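Local coordinates for EAL/GGDEF domain protein (Methylococcus capsulatus, PDB 3ICL) that is of uncharacterised function but belongs to the GGDEF domain family, whose members fold as a central mixed beta sheet flanked by helices, at residues 11-14 and 15-19; 127-130 and 131-135; 66-69 and 70-74; 141-144 and 145-148. The protein carries 1 engineered substitution. All blocks are in the same frame, centred on the assembly; numbering follows the deposited sequence.

Interaction 1: 11-14 and 15-19; sequences QLFC and DRLLQ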
ATOM      1  N   GLN A  11       6.011  -0.144  13.966  1.00 20.02           N
ATOM      2  CA  GLN A  11       5.849   0.786  15.084  1.00 17.92           C
ATOM      3  C   GLN A  11       5.917   2.234  14.617  1.00 21.40           C
ATOM      4  O   GLN A  11       5.119   3.072  15.043  1.00 23.62           O
ATOM      5  CB  GLN A  11       6.941   0.548  16.132  1.00 28.11           C
ATOM      6  CG  GLN A  11       6.891   1.496  17.322  1.00 31.82           C
ATOM      7  CD  GLN A  11       5.643   1.315  18.159  1.00 33.82           C
ATOM      8  OE1 GLN A  11       5.391   0.235  18.696  1.00 36.07           O
ATOM      9  NE2 GLN A  11       4.854   2.376  18.275  1.00 32.74           N
ATOM     10  N   LEU A  12       6.883   2.529  13.755  1.00 20.77           N
ATOM     11  CA  LEU A  12       7.042   3.882  13.244  1.00 20.84           C
ATOM     12  C   LEU A  12       5.847   4.243  12.368  1.00 21.36           C
ATOM     13  O   LEU A  12       5.337   5.363  12.430  1.00 21.71           O
ATOM     14  CB  LEU A  12       8.340   4.006  12.439  1.00 19.19           C
ATOM     15  CG  LEU A  12       8.631   5.400  11.874  1.00 32.65           C
ATOM     16  CD1 LEU A  12       8.576   6.445  12.988  1.00 35.07           C
ATOM     17  CD2 LEU A  12       9.995   5.395  11.201  1.00 38.71           C
ATOM     18  N   PHE A  13       5.394   3.300  11.551  1.00 24.95           N
ATOM     19  CA  PHE A  13       4.238   3.566  10.702  1.00 28.39           C
ATOM     20  C   PHE A  13       3.066   3.918  11.615  1.00 28.57           C
ATOM     21  O   PHE A  13       2.336   4.879  11.383  1.00 27.92           O
ATOM     22  CB  PHE A  13       3.886   2.341   9.856  1.00 20.63           C
ATOM     23  CG  PHE A  13       2.642   2.523   9.024  1.00 17.04           C
ATOM     24  CD1 PHE A  13       1.381   2.306   9.575  1.00 14.54           C
ATOM     25  CD2 PHE A  13       2.733   2.959   7.706  1.00 22.43           C
ATOM     26  CE1 PHE A  13       0.224   2.525   8.823  1.00 17.63           C
ATOM     27  CE2 PHE A  13       1.585   3.182   6.944  1.00 22.57           C
ATOM     28  CZ  PHE A  13       0.326   2.964   7.507  1.00 17.76           C
ATOM     29  N   CYS A  14       2.911   3.119  12.663  1.00 26.84           N
ATOM     30  CA  CYS A  14       1.858   3.310  13.649  1.00 21.73           C
ATOM     31  C   CYS A  14       1.925   4.718  14.239  1.00 21.44           C
ATOM     32  O   CYS A  14       0.908   5.400  14.363  1.00 22.43           O
ATOM     33  CB  CYS A  14       2.013   2.265  14.754  1.00 21.76           C
ATOM     34  SG  CYS A  14       1.017   2.546  16.233  1.00 33.09           S
ATOM     35  N   ASP A  15       3.127   5.146  14.611  1.00 15.23           N
ATOM     36  CA  ASP A  15       3.314   6.472  15.189  1.00 21.45           C
ATOM     37  C   ASP A  15       2.967   7.556  14.170  1.00 22.35           C
ATOM     38  O   ASP A  15       2.332   8.562  14.505  1.00 18.40           O
ATOM     39  CB  ASP A  15       4.764   6.650  15.650  1.00 20.40           C
ATOM     40  CG  ASP A  15       5.111   5.795  16.861  1.00 29.41           C
ATOM     41  OD1 ASP A  15       4.223   5.080  17.386  1.00 20.99           O
ATOM     42  OD2 ASP A  15       6.286   5.849  17.291  1.00 29.69           O
ATOM     43  N   ARG A  16       3.393   7.348  12.928  1.00 22.75           N
ATOM     44  CA  ARG A  16       3.132   8.295  11.848  1.00 22.78           C
ATOM     45  C   ARG A  16       1.629   8.444  11.624  1.00 23.63           C
ATOM     46  O   ARG A  16       1.118   9.553  11.468  1.00 22.81           O
ATOM     47  CB  ARG A  16       3.788   7.806  10.552  1.00 23.31           C
ATOM     48  CG  ARG A  16       5.309   7.777  10.575  1.00 27.77           C
ATOM     49  CD  ARG A  16       5.901   9.172  10.466  1.00 34.41           C
ATOM     50  NE  ARG A  16       7.358   9.143  10.343  1.00 42.40           N
ATOM     51  CZ  ARG A  16       8.020   8.600   9.322  1.00 43.90           C
ATOM     52  NH1 ARG A  16       7.362   8.032   8.320  1.00 37.55           N
ATOM     53  NH2 ARG A  16       9.346   8.634   9.297  1.00 44.10           N
ATOM     54  N   LEU A  17       0.925   7.318  11.603  1.00 24.72           N
ATOM     55  CA  LEU A  17      -0.517   7.322  11.385  1.00 21.64           C
ATOM     56  C   LEU A  17      -1.265   8.052  12.498  1.00 22.76           C
ATOM     57  O   LEU A  17      -2.177   8.843  12.242  1.00 21.62           O
ATOM     58  CB  LEU A  17      -1.027   5.882  11.260  1.00 20.23           C
ATOM     59  CG  LEU A  17      -2.535   5.645  11.089  1.00 18.64           C
ATOM     60  CD1 LEU A  17      -3.121   6.589  10.058  1.00 13.95           C
ATOM     61  CD2 LEU A  17      -2.767   4.202  10.677  1.00 12.62           C
ATOM     62  N   LEU A  18      -0.881   7.786  13.738  1.00 16.64           N
ATOM     63  CA  LEU A  18      -1.534   8.435  14.863  1.00 21.22           C
ATOM     64  C   LEU A  18      -1.374   9.949  14.766  1.00 20.81           C
ATOM     65  O   LEU A  18      -2.322  10.694  14.989  1.00 23.00           O
ATOM     66  CB  LEU A  18      -0.951   7.915  16.179  1.00 20.33           C
ATOM     67  CG  LEU A  18      -1.275   6.446  16.470  1.00 20.26           C
ATOM     68  CD1 LEU A  18      -0.600   6.006  17.763  1.00 17.28           C
ATOM     69  CD2 LEU A  18      -2.785   6.272  16.565  1.00 16.24           C
ATOM     70  N   GLN A  19      -0.179  10.400  14.403  1.00 19.21           N
ATOM     71  CA  GLN A  19       0.078  11.829  14.296  1.00 28.89           C
ATOM     72  C   GLN A  19      -0.700  12.468  13.145  1.00 23.56           C
ATOM     73  O   GLN A  19      -1.218  13.577  13.277  1.00 23.72           O
ATOM     74  CB  GLN A  19       1.575  12.094  14.117  1.00 32.91           C
ATOM     75  CG  GLN A  19       1.964  13.524  14.470  1.00 52.41           C
ATOM     76  CD  GLN A  19       1.672  13.857  15.927  1.00 52.14           C
ATOM     77  OE1 GLN A  19       2.223  13.234  16.834  1.00 66.80           O
ATOM     78  NE2 GLN A  19       0.797  14.831  16.158  1.00 38.21           N
TER

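Interaction 2: 127-130 and 131-135; sequences VSPA and DGETM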
ATOM      1  N   VAL A 127     -10.856   6.028   3.907  1.00 17.28           N
ATOM      2  CA  VAL A 127     -10.743   7.467   4.125  1.00 18.11           C
ATOM      3  C   VAL A 127     -11.253   7.861   5.510  1.00 17.59           C
ATOM      4  O   VAL A 127     -12.348   7.472   5.908  1.00 22.65           O
ATOM      5  CB  VAL A 127     -11.561   8.255   3.071  1.00 21.32           C
ATOM      6  CG1 VAL A 127     -11.286   9.749   3.199  1.00 26.25           C
ATOM      7  CG2 VAL A 127     -11.224   7.760   1.672  1.00 26.51           C
ATOM      8  N   SER A 128     -10.456   8.631   6.239  1.00 15.43           N
ATOM      9  CA  SER A 128     -10.859   9.088   7.564  1.00 19.83           C
ATOM     10  C   SER A 128     -11.692  10.349   7.374  1.00 29.18           C
ATOM     11  O   SER A 128     -11.351  11.196   6.548  1.00 30.04           O
ATOM     12  CB  SER A 128      -9.632   9.416   8.419  1.00 24.54           C
ATOM     13  OG  SER A 128     -10.021   9.804   9.728  1.00 30.37           O
ATOM     14  N   PRO A 129     -12.777  10.511   8.154  1.00 36.50           N
ATOM     15  CA  PRO A 129     -13.270   9.601   9.193  1.00 38.87           C
ATOM     16  C   PRO A 129     -14.352   8.611   8.747  1.00 34.97           C
ATOM     17  O   PRO A 129     -14.623   7.636   9.443  1.00 31.75           O
ATOM     18  CB  PRO A 129     -13.798  10.563  10.244  1.00 39.54           C
ATOM     19  CG  PRO A 129     -14.456  11.598   9.386  1.00 41.57           C
ATOM     20  CD  PRO A 129     -13.435  11.827   8.273  1.00 39.15           C
ATOM     21  N   ALA A 130     -14.970   8.867   7.599  1.00 28.84           N
ATOM     22  CA  ALA A 130     -16.037   8.003   7.092  1.00 31.90           C
ATOM     23  C   ALA A 130     -15.753   6.500   7.184  1.00 30.70           C
ATOM     24  O   ALA A 130     -16.641   5.709   7.522  1.00 23.97           O
ATOM     25  CB  ALA A 130     -16.359   8.374   5.649  1.00 32.08           C
ATOM     26  N   ASP A 131     -14.520   6.111   6.884  1.00 24.49           N
ATOM     27  CA  ASP A 131     -14.130   4.705   6.899  1.00 21.46           C
ATOM     28  C   ASP A 131     -13.424   4.291   8.178  1.00 20.30           C
ATOM     29  O   ASP A 131     -12.728   3.272   8.212  1.00 20.01           O
ATOM     30  CB  ASP A 131     -13.234   4.412   5.689  1.00 19.69           C
ATOM     31  CG  ASP A 131     -13.976   4.560   4.379  1.00 21.12           C
ATOM     32  OD1 ASP A 131     -13.327   4.772   3.333  1.00 19.17           O
ATOM     33  OD2 ASP A 131     -15.220   4.455   4.403  1.00 22.24           O
ATOM     34  N   GLY A 132     -13.602   5.084   9.228  1.00 18.63           N
ATOM     35  CA  GLY A 132     -12.980   4.766  10.497  1.00 22.80           C
ATOM     36  C   GLY A 132     -12.313   5.969  11.127  1.00 25.43           C
ATOM     37  O   GLY A 132     -11.726   6.797  10.432  1.00 29.61           O
ATOM     38  N   GLU A 133     -12.414   6.064  12.447  1.00 36.64           N
ATOM     39  CA  GLU A 133     -11.806   7.159  13.190  1.00 52.91           C
ATOM     40  C   GLU A 133     -10.440   6.750  13.725  1.00 48.02           C
ATOM     41  O   GLU A 133      -9.451   7.452  13.518  1.00 53.20           O
ATOM     42  CB  GLU A 133     -12.708   7.583  14.351  1.00 68.63           C
ATOM     43  CG  GLU A 133     -13.816   8.553  13.964  1.00 81.64           C
ATOM     44  CD  GLU A 133     -13.280   9.900  13.502  1.00 91.68           C
ATOM     45  OE1 GLU A 133     -14.100  10.799  13.219  1.00 93.51           O
ATOM     46  OE2 GLU A 133     -12.042  10.063  13.420  1.00 93.36           O
ATOM     47  N   THR A 134     -10.388   5.608  14.406  1.00 25.58           N
ATOM     48  CA  THR A 134      -9.134   5.111  14.970  1.00 22.19           C
ATOM     49  C   THR A 134      -8.268   4.478  13.886  1.00 19.94           C
ATOM     50  O   THR A 134      -8.768   4.090  12.833  1.00 21.09           O
ATOM     51  CB  THR A 134      -9.384   4.040  16.043  1.00 20.71           C
ATOM     52  OG1 THR A 134     -10.022   2.909  15.437  1.00 18.34           O
ATOM     53  CG2 THR A 134     -10.266   4.582  17.157  1.00 21.48           C
HETATM   54  N   MSE A 135      -6.971   4.363  14.150  1.00 19.15           N
HETATM   55  CA  MSE A 135      -6.071   3.766  13.178  1.00 27.50           C
HETATM   56  C   MSE A 135      -6.409   2.290  12.959  1.00  6.15           C
HETATM   57  O   MSE A 135      -6.274   1.783  11.845  1.00 21.80           O
HETATM   58  CB  MSE A 135      -4.608   3.907  13.623  1.00 19.23           C
HETATM   59  CG  MSE A 135      -4.209   3.123  14.863  1.00 31.90           C
HETATM   60 SE   MSE A 135      -2.269   3.109  15.115  1.00 53.38          SE
HETATM   61  CE  MSE A 135      -1.865   1.442  14.223  1.00 51.46           C
TER

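Interaction 3: 66-69 and 70-74; sequences TAVR and DGDTV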
ATOM      1  N   THR A  66       7.897   6.100  -4.807  1.00 15.95           N
ATOM      2  CA  THR A  66       8.015   7.070  -5.900  1.00 19.58           C
ATOM      3  C   THR A  66       6.639   7.535  -6.348  1.00 22.96           C
ATOM      4  O   THR A  66       6.505   8.592  -6.969  1.00 25.11           O
ATOM      5  CB  THR A  66       8.710   6.482  -7.150  1.00 21.82           C
ATOM      6  OG1 THR A  66       7.833   5.542  -7.786  1.00 23.96           O
ATOM      7  CG2 THR A  66       9.999   5.790  -6.776  1.00 17.77           C
ATOM      8  N   ALA A  67       5.616   6.746  -6.029  1.00 16.99           N
ATOM      9  CA  ALA A  67       4.255   7.073  -6.441  1.00 14.91           C
ATOM     10  C   ALA A  67       3.432   7.815  -5.402  1.00 14.63           C
ATOM     11  O   ALA A  67       2.351   8.301  -5.709  1.00 21.19           O
ATOM     12  CB  ALA A  67       3.528   5.800  -6.881  1.00 16.48           C
ATOM     13  N   VAL A  68       3.924   7.899  -4.170  1.00 17.75           N
ATOM     14  CA  VAL A  68       3.200   8.630  -3.132  1.00 18.21           C
ATOM     15  C   VAL A  68       3.803  10.030  -3.031  1.00 24.53           C
ATOM     16  O   VAL A  68       4.598  10.413  -3.884  1.00 22.62           O
ATOM     17  CB  VAL A  68       3.276   7.908  -1.755  1.00 16.51           C
ATOM     18  CG1 VAL A  68       2.574   6.559  -1.851  1.00 21.69           C
ATOM     19  CG2 VAL A  68       4.727   7.713  -1.319  1.00 16.34           C
ATOM     20  N   ARG A  69       3.418  10.804  -2.017  1.00 20.61           N
ATOM     21  CA  ARG A  69       3.965  12.151  -1.871  1.00 19.86           C
ATOM     22  C   ARG A  69       5.006  12.215  -0.759  1.00 26.91           C
ATOM     23  O   ARG A  69       4.978  11.423   0.182  1.00 22.19           O
ATOM     24  CB  ARG A  69       2.861  13.179  -1.567  1.00 24.25           C
ATOM     25  CG  ARG A  69       1.785  13.342  -2.649  1.00 25.23           C
ATOM     26  CD  ARG A  69       0.715  12.269  -2.521  1.00 25.25           C
ATOM     27  NE  ARG A  69       0.268  12.147  -1.138  1.00 25.77           N
ATOM     28  CZ  ARG A  69      -0.457  13.059  -0.500  1.00 23.36           C
ATOM     29  NH1 ARG A  69      -0.833  14.166  -1.125  1.00 19.87           N
ATOM     30  NH2 ARG A  69      -0.781  12.874   0.772  1.00 20.91           N
ATOM     31  N   ASP A  70       5.933  13.160  -0.872  1.00 27.22           N
ATOM     32  CA  ASP A  70       6.948  13.318   0.158  1.00 30.45           C
ATOM     33  C   ASP A  70       6.155  13.596   1.430  1.00 25.46           C
ATOM     34  O   ASP A  70       5.239  14.416   1.426  1.00 26.03           O
ATOM     35  CB  ASP A  70       7.864  14.497  -0.174  1.00 42.09           C
ATOM     36  CG  ASP A  70       9.031  14.620   0.787  1.00 52.56           C
ATOM     37  OD1 ASP A  70       9.830  13.664   0.879  1.00 50.25           O
ATOM     38  OD2 ASP A  70       9.145  15.670   1.453  1.00 60.72           O
ATOM     39  N   GLY A  71       6.484  12.901   2.512  1.00 23.85           N
ATOM     40  CA  GLY A  71       5.742  13.100   3.745  1.00 30.44           C
ATOM     41  C   GLY A  71       4.840  11.910   4.041  1.00 23.67           C
ATOM     42  O   GLY A  71       4.395  11.730   5.175  1.00 26.62           O
ATOM     43  N   ASP A  72       4.555  11.101   3.023  1.00 25.51           N
ATOM     44  CA  ASP A  72       3.723   9.916   3.220  1.00 17.22           C
ATOM     45  C   ASP A  72       4.609   8.794   3.757  1.00 21.26           C
ATOM     46  O   ASP A  72       5.829   8.834   3.601  1.00 26.34           O
ATOM     47  CB  ASP A  72       3.080   9.466   1.901  1.00 17.22           C
ATOM     48  CG  ASP A  72       2.063  10.463   1.369  1.00 21.49           C
ATOM     49  OD1 ASP A  72       1.569  11.301   2.156  1.00 22.39           O
ATOM     50  OD2 ASP A  72       1.745  10.393   0.163  1.00 20.30           O
ATOM     51  N   THR A  73       3.998   7.790   4.383  1.00 24.68           N
ATOM     52  CA  THR A  73       4.756   6.674   4.935  1.00 21.44           C
ATOM     53  C   THR A  73       4.284   5.342   4.365  1.00 19.57           C
ATOM     54  O   THR A  73       3.086   5.126   4.172  1.00 12.87           O
ATOM     55  CB  THR A  73       4.631   6.625   6.474  1.00 31.38           C
ATOM     56  OG1 THR A  73       5.067   7.871   7.023  1.00 32.64           O
ATOM     57  CG2 THR A  73       5.494   5.509   7.052  1.00 33.62           C
ATOM     58  N   VAL A  74       5.238   4.458   4.089  1.00 20.25           N
ATOM     59  CA  VAL A  74       4.950   3.134   3.550  1.00 18.67           C
ATOM     60  C   VAL A  74       5.636   2.106   4.443  1.00 20.35           C
ATOM     61  O   VAL A  74       6.775   2.306   4.856  1.00 27.25           O
ATOM     62  CB  VAL A  74       5.496   2.990   2.108  1.00 17.01           C
ATOM     63  CG1 VAL A  74       5.162   1.622   1.559  1.00 22.05           C
ATOM     64  CG2 VAL A  74       4.927   4.084   1.219  1.00 13.99           C
TER

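Interaction 4: 141-144 and 145-148; sequences NADT and AMYH. With SO4 (sulfate ion), chain C.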
ATOM      1  N   ASN A 141     -10.485  -1.569   7.829  1.00 15.32           N
ATOM      2  CA  ASN A 141     -11.427  -1.269   6.761  1.00 15.93           C
ATOM      3  C   ASN A 141     -10.714  -1.212   5.405  1.00 17.03           C
ATOM      4  O   ASN A 141     -11.251  -1.676   4.399  1.00 16.60           O
ATOM      5  CB  ASN A 141     -12.173   0.039   7.069  1.00 14.03           C
ATOM      6  CG  ASN A 141     -13.214  -0.129   8.170  1.00 20.86           C
ATOM      7  OD1 ASN A 141     -13.730   0.850   8.708  1.00 28.73           O
ATOM      8  ND2 ASN A 141     -13.531  -1.377   8.502  1.00 13.70           N
ATOM      9  N   ALA A 142      -9.505  -0.659   5.369  1.00 20.03           N
ATOM     10  CA  ALA A 142      -8.761  -0.618   4.107  1.00 18.93           C
ATOM     11  C   ALA A 142      -8.401  -2.059   3.732  1.00 18.26           C
ATOM     12  O   ALA A 142      -8.387  -2.432   2.557  1.00 15.93           O
ATOM     13  CB  ALA A 142      -7.486   0.216   4.261  1.00 15.43           C
ATOM     14  N   ASP A 143      -8.120  -2.868   4.751  1.00 12.62           N
ATOM     15  CA  ASP A 143      -7.758  -4.268   4.550  1.00 16.01           C
ATOM     16  C   ASP A 143      -8.942  -5.020   3.948  1.00 13.50           C
ATOM     17  O   ASP A 143      -8.786  -5.802   3.006  1.00 13.56           O
ATOM     18  CB  ASP A 143      -7.340  -4.889   5.892  1.00 16.46           C
ATOM     19  CG  ASP A 143      -6.510  -6.154   5.721  1.00 25.70           C
ATOM     20  OD1 ASP A 143      -5.688  -6.212   4.779  1.00 20.67           O
ATOM     21  OD2 ASP A 143      -6.670  -7.083   6.538  1.00 25.02           O
ATOM     22  N   THR A 144     -10.131  -4.771   4.484  1.00 14.89           N
ATOM     23  CA  THR A 144     -11.336  -5.423   3.985  1.00 21.24           C
ATOM     24  C   THR A 144     -11.598  -5.015   2.537  1.00 20.00           C
ATOM     25  O   THR A 144     -11.946  -5.852   1.703  1.00 17.10           O
ATOM     26  CB  THR A 144     -12.564  -5.056   4.843  1.00 20.82           C
ATOM     27  OG1 THR A 144     -12.375  -5.543   6.178  1.00 20.50           O
ATOM     28  CG2 THR A 144     -13.826  -5.669   4.258  1.00 21.63           C
ATOM     29  N   ALA A 145     -11.436  -3.729   2.236  1.00 13.62           N
ATOM     30  CA  ALA A 145     -11.647  -3.243   0.874  1.00 14.15           C
ATOM     31  C   ALA A 145     -10.638  -3.916  -0.057  1.00 12.35           C
ATOM     32  O   ALA A 145     -10.956  -4.273  -1.191  1.00 17.53           O
ATOM     33  CB  ALA A 145     -11.476  -1.732   0.827  1.00 12.39           C
HETATM   34  N   MSE A 146      -9.417  -4.091   0.438  1.00 10.19           N
HETATM   35  CA  MSE A 146      -8.356  -4.723  -0.337  1.00 12.68           C
HETATM   36  C   MSE A 146      -8.756  -6.137  -0.764  1.00 16.50           C
HETATM   37  O   MSE A 146      -8.732  -6.462  -1.950  1.00 19.65           O
HETATM   38  CB  MSE A 146      -7.077  -4.785   0.497  1.00 11.78           C
HETATM   39  CG  MSE A 146      -5.852  -5.264  -0.263  1.00 15.64           C
HETATM   40 SE   MSE A 146      -4.364  -5.617   0.937  1.00 29.37          SE
HETATM   41  CE  MSE A 146      -4.901  -7.407   1.491  1.00 19.59           C
ATOM     42  N   TYR A 147      -9.116  -6.977   0.206  1.00 18.73           N
ATOM     43  CA  TYR A 147      -9.510  -8.348  -0.091  1.00 19.87           C
ATOM     44  C   TYR A 147     -10.732  -8.405  -0.996  1.00 20.01           C
ATOM     45  O   TYR A 147     -10.867  -9.324  -1.800  1.00 19.61           O
ATOM     46  CB  TYR A 147      -9.763  -9.128   1.205  1.00 22.73           C
ATOM     47  CG  TYR A 147      -8.485  -9.572   1.885  1.00 17.91           C
ATOM     48  CD1 TYR A 147      -7.596 -10.430   1.238  1.00 23.52           C
ATOM     49  CD2 TYR A 147      -8.158  -9.124   3.163  1.00 18.58           C
ATOM     50  CE1 TYR A 147      -6.409 -10.831   1.844  1.00 25.29           C
ATOM     51  CE2 TYR A 147      -6.974  -9.517   3.781  1.00 22.17           C
ATOM     52  CZ  TYR A 147      -6.104 -10.370   3.112  1.00 25.32           C
ATOM     53  OH  TYR A 147      -4.925 -10.749   3.706  1.00 24.83           O
ATOM     54  N   HIS A 148     -11.625  -7.429  -0.870  1.00 21.37           N
ATOM     55  CA  HIS A 148     -12.805  -7.389  -1.726  1.00 23.02           C
ATOM     56  C   HIS A 148     -12.333  -7.179  -3.160  1.00 27.70           C
ATOM     57  O   HIS A 148     -12.782  -7.860  -4.086  1.00 28.35           O
ATOM     58  CB  HIS A 148     -13.736  -6.246  -1.310  1.00 26.46           C
ATOM     59  CG  HIS A 148     -14.642  -6.589  -0.166  1.00 37.97           C
ATOM     60  ND1 HIS A 148     -15.315  -5.632   0.563  1.00 41.50           N
ATOM     61  CD2 HIS A 148     -15.006  -7.784   0.356  1.00 41.54           C
ATOM     62  CE1 HIS A 148     -16.054  -6.222   1.486  1.00 36.24           C
ATOM     63  NE2 HIS A 148     -15.885  -7.528   1.382  1.00 40.88           N
TER
HETATM   64  S   SO4 C 171      -2.950 -13.028   1.255  1.00 50.39           S
HETATM   65  O1  SO4 C 171      -3.072 -12.139   2.426  1.00 50.39           O
HETATM   66  O2  SO4 C 171      -1.638 -13.705   1.294  1.00 60.32           O
HETATM   67  O3  SO4 C 171      -4.029 -14.035   1.289  1.00 47.78           O
HETATM   68  O4  SO4 C 171      -3.052 -12.233   0.014  1.00 43.81           O
HETATM   69  O   HOH W   1      -3.979  -8.327   4.721  1.00 20.06           O

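Interaction 1: 11-14 and 15-19
Q11 and D15, one turn apart on a helix, are joined by two hydrogen bonds, one between side chains and one along the backbone. The amide NE2 of Q11 gives a hydrogen to OD1 of D15 over 2.9 Å. This donor reaches OD1 from above the carboxylate plane, whereas the oxygen lies almost in the amide plane, and the two groups are turned 55° against each other. A bend at chi2 (65°) turns the Q11 amide forward along the helix, toward D15. Underneath, D15 N donates to Q11 O at 2.9 Å, and the ladder continues with R16 N to L12 O, L17 N to F13 O at 2.8 Å, and L18 N to C14 O.

Apolar contacts follow the same spacing. L12 lies against one face of the R16 guanidinium, its CG 4.1 Å above the plane and over the centre, while L12 CD2 stands 3.8 Å from R16 NH2. The polar end of R16 has its main partner elsewhere: NH1 is hydrogen-bonded to T73 OG1. F13 CE1 and L17 CD2 meet obliquely, 3.9 Å apart. Toward helix 135-152, C14 SG touches L18 CD1 at 4.1 Å.

F13 and L17 are the buried pair, and both also reach L33 and L85 of the central sheet. Q11, D15 and R16 on the outside and F13 with L17 packed on the strands beneath make helix 10-23 an amphipathic helix lying on the sheet of an alpha/beta domain.

Interaction 2: 127-130 and 131-135
V127 and D131 grip each other by two hydrogen bonds. The amide N of V127 donates to D131 OD1 over 2.8 Å, nearly straight at 173°, meeting the oxygen on its anti side. In return D131 N donates to V127 O at 2.7 Å, with the donor nearly along the C=O axis. Placing CG anti to its own carbonyl carbon, with chi1 at -66°, swings the D131 carboxylate back toward the V127 amide, so that the buried aspartate holds the end of the strand through main chain and side chain alike.

A second group of contacts belongs to the backbone turn. P129, which follows a cis peptide bond, begins a type I beta turn that ends at G132, closed by G132 N to P129 O at 2.8 Å; here the donor sits well above the carbonyl plane. A CA-H...O contact runs beside it, from P129 CA to G132 O at 3.4 Å. G132 itself has a positive phi of 134°, a conformation its missing side chain allows without crowding D131 O.

The loop carries the chain from strand 121-127 to helix 135-152. V127 ends the strand, and the backbone of S128 is hydrogen-bonded to V31, just ahead of strand 32-38. At the other end T134 is the N-cap of helix 135-152, its OG1 bound to Q137 N, and the selenomethionine M135, the first residue of that helix, packs on C14, L17 and L18 of helix 10-23.

Interaction 3: 66-69 and 70-74
R69 curls round on itself to reach D72, bent at chi2 (83°) and again at chi3 (47°), so that NE and the backbone N of the same arginine both face one carboxylate. D72 is turned to receive them, its CG anti to the carbonyl carbon and beside the backbone N.

The outcome is a salt bridge centred on D72 OD2. R69 NE donates to D72 OD2 over 2.6 Å, and the oxygen accepts with its syn lone pair, lying at the guanidinium edge and tilted somewhat from its plane. The amide N of R69 reaches the same D72 OD2 at 2.8 Å, this time from above the carboxylate plane. A weak third bond runs from R69 NH2 to D72 OD1 at 3.1 Å, the two flat groups being 32° from coplanar.

Between the two residues the chain makes a type II beta turn, closed by D72 N to R69 O at 2.9 Å, with G71 carrying the positive phi that this turn has at its third position. Beside it, V68 sets its CB 3.5 Å from D72 OD2 and its CG2 4.4 Å from V74 CG2, so that the residue just after helix 50-67 packs against the first part of strand 73-77.

Second partners continue the network, R69 NH2 to G88 O and D72 OD1 to N87 N. With OD2 accepting two donors and OD1 a backbone amide as well, D72 is probably held as the charged carboxylate, and the arginine is fixed in its curled shape.

Interaction 4: 141-144 and 145-148
D143, M146 and Y147 meet within one helix, in side-chain contacts three and four residues apart on helix 135-152, the crossing element of a beta-alpha-beta unit between the parallel strands 121-127 and 156-159. The helical ladder carries them, Y147 N donating to D143 O at 3.1 Å and H148 N to T144 O at 3.0 Å.

The carboxylate of D143 lies alongside the tyrosine, pointing the same way, with its plane turned 66° from the ring. D143 OD1 is 3.7 Å from Y147 CE2 and 3.6 Å from M146 CE. That selenomethionine methyl in turn sits over the centre of the tyrosine ring, so the ring has a methyl on one face and the carboxylate by its CE2 corner. Inward, the side chains of A142, D143 and M146 all touch F35 of strand 32-38.

One residue further round the helix, T144 and H148 also run side by side. CG2 of T144, anti to its backbone N, makes a CH-pi contact 4.0 Å from the imidazole centroid, and T144 O lies over the same face nearer the rim. The hydroxyl of T144 is bound to R140 O instead.

A water bridges D143 and Y147, donating to D143 OD1 and to Y147 OH. Y147 OH in turn donates a hydrogen bond to O1 of a sulfate ion at 2.6 Å, and that oxygen lies in the plane of the ring.

The contacts form a chain, 3 to 1 to 2 to 4. Interaction 1 meets interaction 2 at M135, where C14 SG and M135 SE are 3.5 Å apart and L17 CD2 comes equally near M135 CB, and it meets interaction 3 through a probable hydrogen bond of 2.6 Å between R16 NH1 and T73 OG1. Interactions 2 and 4 share helix 135-152, with D131 and G132 lying near the side chain of N141. Interactions 3 and 4 stand on opposite sides of the chain's centre, about 20 Å between centres. Interaction 4 alone among these contacts holds the sulfate, which K81 and K150 also bind and which probably came from the crystallisation liquor.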